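Pumilio homolog 23 (PDB 5WZJ) binds RNA sequence-specifically through pumilio repeats packed into a right-handed superhelix, recognises 18S rRNA, and probably regulates translation and mRNA stability. Local coordinates at residues 233-236 with 237-241; 242-245 with 246-249. One frame throughout, in Å; residues are numbered along the deposited sequence.

Contact 1 (233-236 with 237-241); sequences LQTA and LRLML. With nucleotides of chain B.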
# COMPACT_ATOMS: atom_id res chain seq x y z
N LEU A 233 -12.12 11.15 5.07
CA LEU A 233 -12.73 10.11 5.90
C LEU A 233 -11.95 8.81 5.84
O LEU A 233 -11.90 8.07 6.83
CB LEU A 233 -14.18 9.89 5.47
CG LEU A 233 -15.14 11.06 5.74
CD1 LEU A 233 -16.53 10.73 5.23
CD2 LEU A 233 -15.20 11.38 7.20
N GLN A 234 -11.32 8.50 4.70
CA GLN A 234 -10.44 7.33 4.62
C GLN A 234 -9.29 7.44 5.60
O GLN A 234 -9.00 6.49 6.34
CB GLN A 234 -9.88 7.17 3.21
CG GLN A 234 -10.91 6.76 2.15
CD GLN A 234 -10.35 6.95 0.76
OE1 GLN A 234 -9.23 6.49 0.46
NE2 GLN A 234 -11.08 7.65 -0.09
N THR A 235 -8.61 8.59 5.61
CA THR A 235 -7.51 8.78 6.55
C THR A 235 -8.00 8.62 7.99
O THR A 235 -7.40 7.89 8.79
CB THR A 235 -6.88 10.16 6.32
OG1 THR A 235 -6.28 10.17 5.03
CG2 THR A 235 -5.82 10.47 7.37
N ALA A 236 -9.13 9.24 8.33
CA ALA A 236 -9.65 9.11 9.69
C ALA A 236 -9.90 7.65 10.05
O ALA A 236 -9.55 7.20 11.15
CB ALA A 236 -10.92 9.94 9.85
N LEU A 237 -10.50 6.88 9.14
CA LEU A 237 -10.81 5.49 9.49
C LEU A 237 -9.53 4.68 9.71
O LEU A 237 -9.46 3.89 10.66
CB LEU A 237 -11.67 4.85 8.40
CG LEU A 237 -13.12 5.32 8.32
CD1 LEU A 237 -13.71 4.96 6.95
CD2 LEU A 237 -13.96 4.69 9.43
N ARG A 238 -8.52 4.88 8.85
CA ARG A 238 -7.25 4.18 9.03
C ARG A 238 -6.62 4.50 10.37
O ARG A 238 -6.05 3.61 11.02
CB ARG A 238 -6.27 4.55 7.91
CG ARG A 238 -6.64 4.00 6.54
CD ARG A 238 -5.53 4.28 5.53
NE ARG A 238 -6.04 4.75 4.24
CZ ARG A 238 -6.28 3.97 3.19
NH1 ARG A 238 -6.06 2.65 3.27
NH2 ARG A 238 -6.75 4.50 2.06
N LEU A 239 -6.70 5.76 10.81
CA LEU A 239 -6.15 6.13 12.11
C LEU A 239 -6.90 5.48 13.27
O LEU A 239 -6.36 5.39 14.37
CB LEU A 239 -6.17 7.66 12.26
CG LEU A 239 -5.32 8.44 11.23
CD1 LEU A 239 -5.60 9.94 11.30
CD2 LEU A 239 -3.83 8.18 11.43
N MET A 240 -8.14 5.03 13.05
CA MET A 240 -8.96 4.43 14.10
C MET A 240 -8.89 2.91 14.11
O MET A 240 -9.69 2.27 14.80
CB MET A 240 -10.41 4.89 13.96
CG MET A 240 -10.64 6.35 14.33
SD MET A 240 -10.37 6.62 16.10
CE MET A 240 -10.82 8.37 16.26
N LEU A 241 -7.97 2.33 13.34
CA LEU A 241 -7.80 0.88 13.30
C LEU A 241 -7.71 0.33 14.73
O LEU A 241 -7.02 0.89 15.58
CB LEU A 241 -6.54 0.53 12.49
CG LEU A 241 -6.16 -0.95 12.32
CD1 LEU A 241 -7.07 -1.65 11.34
CD2 LEU A 241 -4.71 -1.10 11.90
P A B 8 -8.35 6.70 -12.56
OP1 A B 8 -8.65 7.88 -13.41
OP2 A B 8 -7.05 6.01 -12.70
O5' A B 8 -8.47 7.08 -11.03
C5' A B 8 -7.48 7.85 -10.40
C4' A B 8 -8.11 9.05 -9.77
O4' A B 8 -8.95 8.63 -8.66
C3' A B 8 -7.15 10.07 -9.19
O3' A B 8 -6.73 11.00 -10.19
C2' A B 8 -7.99 10.73 -8.11
O2' A B 8 -8.85 11.66 -8.75
C1' A B 8 -8.83 9.55 -7.60
N9 A B 8 -8.26 8.82 -6.45
C8 A B 8 -7.07 8.13 -6.31
N7 A B 8 -6.91 7.56 -5.13
C5 A B 8 -8.08 7.87 -4.44
C6 A B 8 -8.55 7.57 -3.15
N6 A B 8 -7.90 6.85 -2.23
N1 A B 8 -9.77 8.05 -2.81
C2 A B 8 -10.48 8.77 -3.69
N3 A B 8 -10.13 9.13 -4.93
C4 A B 8 -8.92 8.63 -5.25

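Contact 2 (242-245 with 246-249); sequences KQDE and QLLE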
# COMPACT_ATOMS: atom_id res chain seq x y z
N LYS A 242 -8.46 -0.74 14.99
CA LYS A 242 -8.53 -1.44 16.28
C LYS A 242 -9.17 -0.62 17.41
O LYS A 242 -9.23 -1.12 18.54
CB LYS A 242 -7.14 -1.92 16.74
CG LYS A 242 -6.51 -2.97 15.83
CD LYS A 242 -5.05 -3.19 16.20
CE LYS A 242 -4.39 -4.22 15.31
NZ LYS A 242 -5.00 -5.57 15.50
N GLN A 243 -9.64 0.60 17.15
CA GLN A 243 -10.38 1.36 18.17
C GLN A 243 -11.87 1.05 18.02
O GLN A 243 -12.66 1.87 17.54
CB GLN A 243 -10.09 2.85 18.04
CG GLN A 243 -8.61 3.18 17.92
CD GLN A 243 -7.81 2.64 19.09
OE1 GLN A 243 -8.16 2.86 20.25
NE2 GLN A 243 -6.75 1.90 18.80
N ASP A 244 -12.25 -0.15 18.45
CA ASP A 244 -13.55 -0.70 18.05
C ASP A 244 -14.71 0.16 18.53
O ASP A 244 -15.70 0.33 17.81
CB ASP A 244 -13.70 -2.13 18.54
CG ASP A 244 -13.02 -3.14 17.62
OD1 ASP A 244 -12.26 -2.71 16.71
OD2 ASP A 244 -13.24 -4.35 17.79
N GLU A 245 -14.63 0.70 19.75
CA GLU A 245 -15.74 1.50 20.26
C GLU A 245 -15.93 2.78 19.46
O GLU A 245 -17.06 3.26 19.31
CB GLU A 245 -15.54 1.81 21.75
CG GLU A 245 -14.60 2.97 22.10
CD GLU A 245 -13.11 2.61 21.98
OE1 GLU A 245 -12.77 1.48 21.56
OE2 GLU A 245 -12.28 3.49 22.32
N GLN A 246 -14.84 3.37 18.93
CA GLN A 246 -14.99 4.54 18.07
C GLN A 246 -15.44 4.13 16.66
O GLN A 246 -16.28 4.81 16.06
CB GLN A 246 -13.67 5.33 18.01
CG GLN A 246 -13.20 5.82 19.38
CD GLN A 246 -12.32 7.06 19.28
OE1 GLN A 246 -12.79 8.12 18.87
NE2 GLN A 246 -11.06 6.93 19.68
N LEU A 247 -14.89 3.04 16.13
CA LEU A 247 -15.29 2.58 14.80
C LEU A 247 -16.77 2.26 14.75
O LEU A 247 -17.44 2.58 13.76
CB LEU A 247 -14.47 1.35 14.40
CG LEU A 247 -12.99 1.63 14.13
CD1 LEU A 247 -12.23 0.33 13.99
CD2 LEU A 247 -12.88 2.46 12.87
N LEU A 248 -17.31 1.65 15.81
CA LEU A 248 -18.73 1.34 15.88
C LEU A 248 -19.60 2.58 16.04
O LEU A 248 -20.79 2.54 15.75
CB LEU A 248 -19.00 0.35 17.03
CG LEU A 248 -18.37 -1.03 16.82
CD1 LEU A 248 -18.34 -1.84 18.14
CD2 LEU A 248 -19.12 -1.81 15.73
N GLU A 249 -19.02 3.70 16.47
CA GLU A 249 -19.77 4.95 16.49
C GLU A 249 -19.66 5.69 15.16
O GLU A 249 -20.65 6.26 14.69
CB GLU A 249 -19.27 5.84 17.64
CG GLU A 249 -20.29 6.85 18.17
CD GLU A 249 -21.29 6.24 19.16
OE1 GLU A 249 -21.30 4.99 19.35
OE2 GLU A 249 -22.07 7.01 19.76
O HOH W 1 -10.08 4.42 21.15
O HOH W 2 -19.59 2.66 20.08

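Contact 1 (233-236 with 237-241)
On the RNA-reading helix of Pumilio repeat 4 (227-239), Gln234 and Arg238, one turn apart, lie side by side and point the same way, and the Gln234 amide meets the base of A8 of chain B. That amide reads the Watson-Crick edge of the adenine with two bonds of opposite polarity: A8 N6 donates to Gln234 OE1 (3.0 Å, N-H...O 176°), and Gln234 NE2 donates to A8 N1 (3.0 Å) almost as straight. This pairing fixes which end of the amide is oxygen. The chain runs extended beyond CG (chi2 167°), which carries the amide out to the base. NE2 also bonds to Ser230 OG one turn back, consistent with the Ser/Gln pair that PUF repeats use for adenine. Arg238 NH2 comes within 3.6 Å of Gln234 OE1, but obliquely, with amide and guanidinium planes 64° apart.

The backbone beneath is alpha-helical: Arg238 N donates to Gln234 O (3.0 Å) and Leu239 N to Thr235 O (3.0 Å), whereas the next bond, Met240 N to Ala236 O, is weak. On another flank, Thr235 and Leu239 lie alongside each other facing helix 146-160. Thr235 OG1 is satisfied by Leu169 O, while its methyl CG2 rests 4.0 Å from Leu239 CD1.

Contact 2 (242-245 with 246-249)
A single water ties Gln243, Glu245 and Gln246 together at the start of helix 244-254: it donates to Gln243 OE1 (2.6 Å) and Glu245 OE2 (2.7 Å) and accepts from Gln246 NE2 (3.1 Å). Glu245 reaches it by an unusual route, with CG wedged between the backbone N and the carbonyl carbon (chi1 81°) and a second bend at chi2. Its carboxylate therefore folds back beside Gln246, the two flat groups 38° apart. The other end of the Gln246 amide, OE1, bonds to Thr206 OG1, so both ends of the group are held.

Gln243 is the N-cap residue and the centre of an inverse gamma turn. Its carbonyl O takes the helix's first straight bond, from Leu247 N (2.9 Å, N-H...O 169°), together with a weak one from Gln246 N. Leu248 N bonds in turn to Asp244 O (2.9 Å). A second water donates to Glu245 O and to Glu249 OE1.

Two acids in the first turn, Asp244 and Glu245, would be expected to interact favourably with the positive end of the helix dipole. The water's two donations and one acceptance are consistent with a charged Glu245 carboxylate sharing it with two amides.

How the contacts relate
Contacts 1 and 2 are consecutive pieces of Pumilio repeat 4, their centres 11 Å apart, on helices 227-239 and 244-254 joined by a short turn. The two meet chiefly through Met240: its CE lies 3.3 Å from Gln246 OE1, and its carbonyl O lies 3.3 Å from Leu247 CD1. Leu237 CD2 and Leu247 CD2, 4.2 Å apart, add a purely apolar contact between the helices, and a weak bond from Gln243 NE2 to Leu241 O spans the turn. Their roles differ: contact 1 bonds directly to A8 of chain B, whereas the nearest atom of contact 2 is about 16 Å from the RNA; it lies on the next helix, which packs against the reading helix.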